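DR2417 (Deinococcus radiodurans, PDB 4XWW) probably degrades and matures RNA as a metal-dependent 5'-3' exonuclease of the metallo-beta-lactamase superfamily, with possible endonuclease activity, and works as a homodimer. Local coordinates at residues Ala223-Ala226 with Arg227-Glu231; Asp352-Asn355 with Leu356-Arg360; Val369-Thr373 with Tyr374-Ala378. All coordinates share one frame; numbering follows the deposited sequence.

In the fold
Along the chain the three contacts come in numerical order, all round the five-stranded parallel sheet that ends in strand 367-369. Contact 1 lies on helix 222-234, and contact 2 on helix 351-364, which carries the chain from strand 339-342 to strand 367-369. The centres of these two are about 24 Å apart, and they do not touch. Contact 3, in the loop after strand 367-369, bridges them: its centre is about 10 Å from that of contact 1 and 16 Å from that of contact 2. It touches contact 1 through Arg375, Val376 and Ala378, and contact 2 through Tyr370. One loop thus links a helix, the dimer interface and bound RNA.

Contact 1 (Ala223-Ala226 with Arg227-Glu231)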
loop_
_atom_site.group_PDB
_atom_site.type_symbol
_atom_site.label_atom_id
_atom_site.label_comp_id
_atom_site.label_asym_id
_atom_site.label_seq_id
_atom_site.Cartn_x
_atom_site.Cartn_y
_atom_site.Cartn_z
ATOM N N ALA A 223 -8.314 24.690 -13.838
ATOM C CA ALA A 223 -8.066 26.121 -13.732
ATOM C C ALA A 223 -7.853 26.513 -12.264
ATOM O O ALA A 223 -7.035 27.376 -11.966
ATOM C CB ALA A 223 -9.207 26.930 -14.372
ATOM N N GLU A 224 -8.567 25.855 -11.353
ATOM C CA GLU A 224 -8.394 26.121 -9.932
ATOM C C GLU A 224 -7.037 25.622 -9.450
ATOM O O GLU A 224 -6.351 26.301 -8.693
ATOM C CB GLU A 224 -9.499 25.461 -9.102
ATOM C CG GLU A 224 -9.406 25.853 -7.636
ATOM C CD GLU A 224 -10.049 24.855 -6.698
ATOM O OE1 GLU A 224 -10.982 24.144 -7.124
ATOM O OE2 GLU A 224 -9.616 24.793 -5.529
ATOM N N ILE A 225 -6.656 24.420 -9.881
ATOM C CA ILE A 225 -5.339 23.887 -9.517
ATOM C C ILE A 225 -4.232 24.820 -10.031
ATOM O O ILE A 225 -3.270 25.068 -9.325
ATOM C CB ILE A 225 -5.116 22.462 -10.084
ATOM C CG1 ILE A 225 -6.236 21.515 -9.637
ATOM C CG2 ILE A 225 -3.719 21.932 -9.694
ATOM C CD1 ILE A 225 -6.508 21.494 -8.129
ATOM N N ALA A 226 -4.366 25.339 -11.251
ATOM C CA ALA A 226 -3.365 26.271 -11.792
ATOM C C ALA A 226 -3.267 27.543 -10.948
ATOM O O ALA A 226 -2.160 28.030 -10.663
ATOM C CB ALA A 226 -3.695 26.618 -13.257
ATOM N N ARG A 227 -4.418 28.081 -10.547
ATOM C CA ARG A 227 -4.437 29.254 -9.668
ATOM C C ARG A 227 -3.729 28.957 -8.344
ATOM O O ARG A 227 -2.932 29.766 -7.835
ATOM C CB ARG A 227 -5.875 29.710 -9.397
ATOM C CG ARG A 227 -6.519 30.461 -10.555
ATOM C CD ARG A 227 -7.794 31.162 -10.097
ATOM N NE ARG A 227 -8.821 30.206 -9.693
ATOM C CZ ARG A 227 -9.669 29.636 -10.540
ATOM N NH1 ARG A 227 -9.611 29.935 -11.834
ATOM N NH2 ARG A 227 -10.569 28.769 -10.098
ATOM N N ASN A 228 -4.021 27.790 -7.788
ATOM C CA ASN A 228 -3.405 27.391 -6.527
ATOM C C ASN A 228 -1.885 27.234 -6.645
ATOM O O ASN A 228 -1.129 27.663 -5.748
ATOM C CB ASN A 228 -4.036 26.091 -6.024
ATOM C CG ASN A 228 -5.479 26.275 -5.597
ATOM O OD1 ASN A 228 -5.973 27.398 -5.531
ATOM N ND2 ASN A 228 -6.155 25.169 -5.265
ATOM N N LEU A 229 -1.448 26.610 -7.740
ATOM C CA LEU A 229 -0.020 26.432 -7.991
ATOM C C LEU A 229 0.660 27.780 -8.155
ATOM O O LEU A 229 1.746 27.979 -7.629
ATOM C CB LEU A 229 0.230 25.539 -9.213
ATOM C CG LEU A 229 -0.005 24.045 -8.941
ATOM C CD1 LEU A 229 -0.004 23.262 -10.269
ATOM C CD2 LEU A 229 1.047 23.477 -7.936
ATOM N N GLU A 230 0.028 28.712 -8.870
ATOM C CA GLU A 230 0.670 30.006 -9.063
ATOM C C GLU A 230 0.826 30.745 -7.735
ATOM O O GLU A 230 1.859 31.376 -7.489
ATOM C CB GLU A 230 -0.107 30.869 -10.073
ATOM C CG GLU A 230 0.617 32.191 -10.387
ATOM C CD GLU A 230 0.153 32.836 -11.682
ATOM O OE1 GLU A 230 -0.982 32.556 -12.112
ATOM O OE2 GLU A 230 0.942 33.600 -12.275
ATOM N N GLU A 231 -0.173 30.634 -6.858
ATOM C CA GLU A 231 -0.110 31.302 -5.566
ATOM C C GLU A 231 1.043 30.742 -4.725
ATOM O O GLU A 231 1.810 31.498 -4.137
ATOM C CB GLU A 231 -1.446 31.165 -4.819
ATOM C CG GLU A 231 -1.515 31.921 -3.481
ATOM C CD GLU A 231 -2.890 31.833 -2.822
ATOM O OE1 GLU A 231 -3.428 30.711 -2.714
ATOM O OE2 GLU A 231 -3.438 32.886 -2.424
HETATM O O HOH W 1 -2.252 29.833 -12.919
#
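In helix 222-234, Glu224 and Asn228 reach toward each other one turn apart along one flank. Glu224 OE2 receives Asn228 ND2 in a weak hydrogen bond of 3.5 Å, with the carboxylate and amide planes turned 82° apart. The same ND2 also donates to the backbone oxygen of Arg375, so the amide ties the helix to that loop, and Glu224 OE2 has a long, weak ion pair with the Arg375 side chain.

Arg227 folds back over the preceding turn. Its CG stands beside the backbone N, and a bend at chi3 (-65°) brings one guanidinium face over Ala223 O and Glu224 CA. Arg227 NH2 rests 3.6 Å from Glu224 CB, touching the aliphatic root of the glutamate, while the same Arg227 NH2 and Glu224 OE1 stay 5.5 Å apart. Any charge attraction between the two groups is probably long-range.

Ala226 O serves two donors: Glu230 N at 2.9 Å and, weakly, a water. That water also donates to Glu230 OE1 at 3.1 Å, tying the side chain to the backbone one turn earlier. The carboxylate is held further by a salt bridge from OE1 to Arg261 and a hydrogen bond from OE2 to Gln262.

On the buried side Ile225 CG2 meets Leu229 CD1 at 4.0 Å. Both side chains are wedged between neighbouring elements: Ile225 touches Arg251 and Leu229 touches Leu258 of helix 249-261, while the loop after strand 367-369 meets Ile225 through Ala378 and Leu229 through Val376.

Contact 2 (Asp352-Asn355 with Leu356-Arg360); sequences DAVN and LIVNR
Asn355 and Asn359, one turn apart on helix 351-364, set two amides close together with their planes 87° apart. Asn355 ND2 and Asn359 ND2 approach to 3.3 Å, and because both are donors no bond joins them. Their closeness is probably explained by a common acceptor, since both ND2 groups donate to Glu405 OE1 of the second subunit. Each OD1 is also satisfied there, Asn355 by the side chain of Arg407 and Asn359 by its backbone N, so the pair grips one short segment of the partner chain from two positions. Different first torsions, with CG anti to the backbone N in Asn355 (-175°) and anti to the carbonyl carbon in Asn359 (-81°), bring the amides together from successive turns.

Among the backbone hydrogen bonds, Asn359 N donates to Asn355 O over 3.0 Å and Val358 N to Val354 O over 2.9 Å. The turn before is less regular: Ala353 O takes two weak bonds, from Leu356 N and Ile357 N, while Leu356 N reaches Asp352 O at 3.0 Å.

Apolar contacts occupy other flanks. Val354 CG1 lies 4.2 Å from Val358 CG2, and these valines extend to Pro346 and Tyr370 respectively. Ile357 packs on Leu321 and Ala325 of helix 320-326. Within 356-360, Leu356 CD1 sits 3.7 Å above the Arg360 guanidinium plane, toward its rim; Arg360 NH1 makes a salt bridge with Glu363.

This is the helix of a beta-alpha-beta unit that carries the chain from strand 339-342 to the parallel strand 367-369; residues 352-360 belong to the beta-CASP region, and their asparagine-bearing flank forms part of the homodimer interface.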
loop_
_atom_site.group_PDB
_atom_site.type_symbol
_atom_site.label_atom_id
_atom_site.label_comp_id
_atom_site.label_asym_id
_atom_site.label_seq_id
_atom_site.Cartn_x
_atom_site.Cartn_y
_atom_site.Cartn_z
ATOM N N ASP A 352 3.059 3.691 0.048
ATOM C CA ASP A 352 4.332 3.501 0.742
ATOM C C ASP A 352 5.512 4.130 0.008
ATOM O O ASP A 352 6.423 4.701 0.632
ATOM C CB ASP A 352 4.611 2.008 0.947
ATOM C CG ASP A 352 3.975 1.459 2.211
ATOM O OD1 ASP A 352 3.609 2.263 3.095
ATOM O OD2 ASP A 352 3.861 0.220 2.325
ATOM N N ALA A 353 5.510 3.984 -1.310
ATOM C CA ALA A 353 6.595 4.486 -2.143
ATOM C C ALA A 353 6.619 6.025 -2.114
ATOM O O ALA A 353 7.682 6.640 -1.940
ATOM C CB ALA A 353 6.450 3.961 -3.574
ATOM N N VAL A 354 5.448 6.643 -2.255
ATOM C CA VAL A 354 5.376 8.091 -2.167
ATOM C C VAL A 354 5.746 8.575 -0.760
ATOM O O VAL A 354 6.456 9.567 -0.619
ATOM C CB VAL A 354 3.992 8.614 -2.553
ATOM C CG1 VAL A 354 3.930 10.128 -2.373
ATOM C CG2 VAL A 354 3.706 8.238 -4.031
ATOM N N ASN A 355 5.270 7.879 0.268
ATOM C CA ASN A 355 5.579 8.283 1.657
ATOM C C ASN A 355 7.063 8.251 1.919
ATOM O O ASN A 355 7.608 9.066 2.699
ATOM C CB ASN A 355 4.855 7.378 2.649
ATOM C CG ASN A 355 5.052 7.824 4.075
ATOM O OD1 ASN A 355 4.646 8.917 4.448
ATOM N ND2 ASN A 355 5.678 6.975 4.880
ATOM N N LEU A 356 7.730 7.298 1.277
ATOM C CA LEU A 356 9.150 7.109 1.503
ATOM C C LEU A 356 9.869 8.346 0.989
ATOM O O LEU A 356 10.775 8.874 1.631
ATOM C CB LEU A 356 9.663 5.855 0.798
ATOM C CG LEU A 356 11.182 5.698 0.760
ATOM C CD1 LEU A 356 11.730 5.629 2.178
ATOM C CD2 LEU A 356 11.567 4.462 -0.030
ATOM N N ILE A 357 9.429 8.814 -0.172
ATOM C CA ILE A 357 10.049 9.973 -0.788
ATOM C C ILE A 357 9.730 11.222 0.015
ATOM O O ILE A 357 10.616 12.055 0.232
ATOM C CB ILE A 357 9.605 10.132 -2.250
ATOM C CG1 ILE A 357 10.353 9.094 -3.086
ATOM C CG2 ILE A 357 9.909 11.544 -2.749
ATOM C CD1 ILE A 357 9.964 9.069 -4.540
ATOM N N VAL A 358 8.492 11.331 0.486
ATOM C CA VAL A 358 8.105 12.506 1.261
ATOM C C VAL A 358 8.967 12.630 2.517
ATOM O O VAL A 358 9.491 13.705 2.820
ATOM C CB VAL A 358 6.609 12.468 1.619
ATOM C CG1 VAL A 358 6.280 13.502 2.719
ATOM C CG2 VAL A 358 5.789 12.747 0.354
ATOM N N ASN A 359 9.143 11.536 3.254
ATOM C CA ASN A 359 9.976 11.611 4.448
ATOM C C ASN A 359 11.440 11.942 4.146
ATOM O O ASN A 359 12.082 12.658 4.915
ATOM C CB ASN A 359 9.880 10.307 5.259
ATOM C CG ASN A 359 8.640 10.273 6.122
ATOM O OD1 ASN A 359 8.394 11.197 6.880
ATOM N ND2 ASN A 359 7.818 9.245 5.964
ATOM N N ARG A 360 11.972 11.444 3.033
ATOM C CA ARG A 360 13.340 11.797 2.679
ATOM C C ARG A 360 13.448 13.279 2.332
ATOM O O ARG A 360 14.450 13.918 2.682
ATOM C CB ARG A 360 13.861 10.951 1.517
ATOM C CG ARG A 360 13.988 9.454 1.824
ATOM C CD ARG A 360 15.167 9.139 2.713
ATOM N NE ARG A 360 15.035 7.813 3.316
ATOM C CZ ARG A 360 14.382 7.570 4.451
ATOM N NH1 ARG A 360 13.798 8.565 5.109
ATOM N NH2 ARG A 360 14.307 6.333 4.929
#

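Contact 3 (Val369-Thr373 with Tyr374-Ala378). With nucleotides of chain C.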
loop_
_atom_site.group_PDB
_atom_site.type_symbol
_atom_site.label_atom_id
_atom_site.label_comp_id
_atom_site.label_asym_id
_atom_site.label_seq_id
_atom_site.Cartn_x
_atom_site.Cartn_y
_atom_site.Cartn_z
ATOM N N VAL A 369 5.269 20.142 -0.500
ATOM C CA VAL A 369 3.925 20.623 -0.781
ATOM C C VAL A 369 3.132 19.541 -1.504
ATOM O O VAL A 369 3.521 19.106 -2.594
ATOM C CB VAL A 369 3.985 21.914 -1.643
ATOM C CG1 VAL A 369 2.600 22.348 -2.073
ATOM C CG2 VAL A 369 4.672 23.024 -0.866
ATOM N N TYR A 370 2.020 19.117 -0.911
ATOM C CA TYR A 370 1.192 18.040 -1.505
ATOM C C TYR A 370 -0.232 18.077 -0.984
ATOM O O TYR A 370 -0.514 18.758 0.017
ATOM C CB TYR A 370 1.802 16.661 -1.215
ATOM C CG TYR A 370 2.216 16.508 0.235
ATOM C CD1 TYR A 370 1.270 16.272 1.233
ATOM C CD2 TYR A 370 3.541 16.635 0.605
ATOM C CE1 TYR A 370 1.659 16.158 2.572
ATOM C CE2 TYR A 370 3.937 16.511 1.925
ATOM C CZ TYR A 370 2.996 16.274 2.904
ATOM O OH TYR A 370 3.418 16.179 4.211
ATOM N N PRO A 371 -1.158 17.376 -1.667
ATOM C CA PRO A 371 -2.531 17.304 -1.156
ATOM C C PRO A 371 -2.580 16.371 0.043
ATOM O O PRO A 371 -1.775 15.461 0.102
ATOM C CB PRO A 371 -3.324 16.720 -2.331
ATOM C CG PRO A 371 -2.427 16.878 -3.520
ATOM C CD PRO A 371 -1.049 16.738 -2.995
ATOM N N PRO A 372 -3.563 16.555 0.926
ATOM C CA PRO A 372 -4.645 17.531 0.845
ATOM C C PRO A 372 -4.305 18.884 1.465
ATOM O O PRO A 372 -5.091 19.816 1.337
ATOM C CB PRO A 372 -5.771 16.848 1.627
ATOM C CG PRO A 372 -5.059 16.045 2.612
ATOM C CD PRO A 372 -3.821 15.536 1.956
ATOM N N THR A 373 -3.144 18.990 2.107
ATOM C CA THR A 373 -2.717 20.234 2.728
ATOM C C THR A 373 -2.796 21.396 1.745
ATOM O O THR A 373 -3.277 22.480 2.060
ATOM C CB THR A 373 -1.276 20.105 3.244
ATOM O OG1 THR A 373 -1.143 18.886 3.990
ATOM C CG2 THR A 373 -0.916 21.289 4.119
ATOM N N TYR A 374 -2.292 21.142 0.547
ATOM C CA TYR A 374 -2.365 22.098 -0.547
ATOM C C TYR A 374 -3.145 21.473 -1.702
ATOM O O TYR A 374 -2.892 20.323 -2.073
ATOM C CB TYR A 374 -0.972 22.490 -1.010
ATOM C CG TYR A 374 -0.128 23.146 0.056
ATOM C CD1 TYR A 374 0.632 22.377 0.933
ATOM C CD2 TYR A 374 -0.083 24.524 0.177
ATOM C CE1 TYR A 374 1.430 22.964 1.895
ATOM C CE2 TYR A 374 0.706 25.125 1.153
ATOM C CZ TYR A 374 1.451 24.332 2.009
ATOM O OH TYR A 374 2.234 24.920 2.969
ATOM N N ARG A 375 -4.099 22.211 -2.265
ATOM C CA ARG A 375 -4.912 21.624 -3.333
ATOM C C ARG A 375 -4.190 21.809 -4.647
ATOM O O ARG A 375 -4.456 22.759 -5.387
ATOM C CB ARG A 375 -6.305 22.243 -3.405
ATOM C CG ARG A 375 -7.218 21.417 -4.331
ATOM C CD ARG A 375 -8.581 22.042 -4.600
ATOM N NE ARG A 375 -9.327 22.299 -3.373
ATOM C CZ ARG A 375 -10.095 21.405 -2.759
ATOM N NH1 ARG A 375 -10.730 21.737 -1.642
ATOM N NH2 ARG A 375 -10.226 20.182 -3.256
ATOM N N VAL A 376 -3.255 20.908 -4.916
ATOM C CA VAL A 376 -2.389 21.044 -6.067
ATOM C C VAL A 376 -2.575 19.883 -7.056
ATOM O O VAL A 376 -1.748 19.660 -7.929
ATOM C CB VAL A 376 -0.908 21.159 -5.652
ATOM C CG1 VAL A 376 -0.680 22.484 -4.929
ATOM C CG2 VAL A 376 -0.486 19.992 -4.762
ATOM N N HIS A 377 -3.676 19.158 -6.913
ATOM C CA HIS A 377 -4.027 18.123 -7.885
ATOM C C HIS A 377 -5.526 17.997 -8.054
ATOM O O HIS A 377 -6.270 18.064 -7.070
ATOM C CB HIS A 377 -3.458 16.772 -7.447
ATOM C CG HIS A 377 -3.779 15.654 -8.386
ATOM N ND1 HIS A 377 -3.231 15.554 -9.650
ATOM C CD2 HIS A 377 -4.580 14.576 -8.241
ATOM C CE1 HIS A 377 -3.696 14.472 -10.246
ATOM N NE2 HIS A 377 -4.511 13.854 -9.407
ATOM N N ALA A 378 -5.957 17.796 -9.301
ATOM C CA ALA A 378 -7.329 17.427 -9.622
ATOM C C ALA A 378 -7.326 16.123 -10.384
ATOM O O ALA A 378 -6.585 15.965 -11.346
ATOM C CB ALA A 378 -8.012 18.523 -10.452
ATOM O "O3'" U C 1 -5.648 11.301 -9.572
#
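Val369 and Tyr374 meet at about a right angle, the valine coming over one face of the tyrosine ring. Its CG1, placed anti to the backbone N (174°), stands 3.9 Å from the centroid of the Tyr374 ring and makes a CH-pi contact there. Thr373 CG2 lies on the opposite side of the ring plane, near the rim, 3.6 Å from Tyr374 CE1.

Pro371 and Val376 form a second perpendicular pair. Val376 points CG2 between its own backbone N and carbonyl carbon, and this methyl lies 3.7 Å from Pro371 CD. Pro371 CA also makes a CA-H...O contact with Tyr374 O at 3.2 Å.

The backbone makes these meetings possible: in the loop after strand 367-369, Tyr374 N donates to Tyr370 O over 3.0 Å, four residues back, closing an alpha-turn that contains the cis peptide bond before Pro372. The donor lies above the carbonyl plane, although its N-H points fairly straight at the oxygen (166°). Beyond this reversal Arg375 centres an inverse gamma turn, with a weak bond from Val376 N to Tyr374 O. Tyr370 faces elsewhere, its OH bonded to Tyr362 and to Glu214 of the second subunit.

His377, predicted to contact substrate, has CB 4.1 Å from Pro371 CG, but its ring extends beyond the proline to the RNA. His377 NE2 lies 2.8 Å from O3' of U1 of chain C, a hydrogen bond made at the ring edge and in its plane. With both nitrogens engaged, ND1 by Arg251, the rotation of the His377 ring is probably fixed, and a phosphate of the bound RNA packs against this residue.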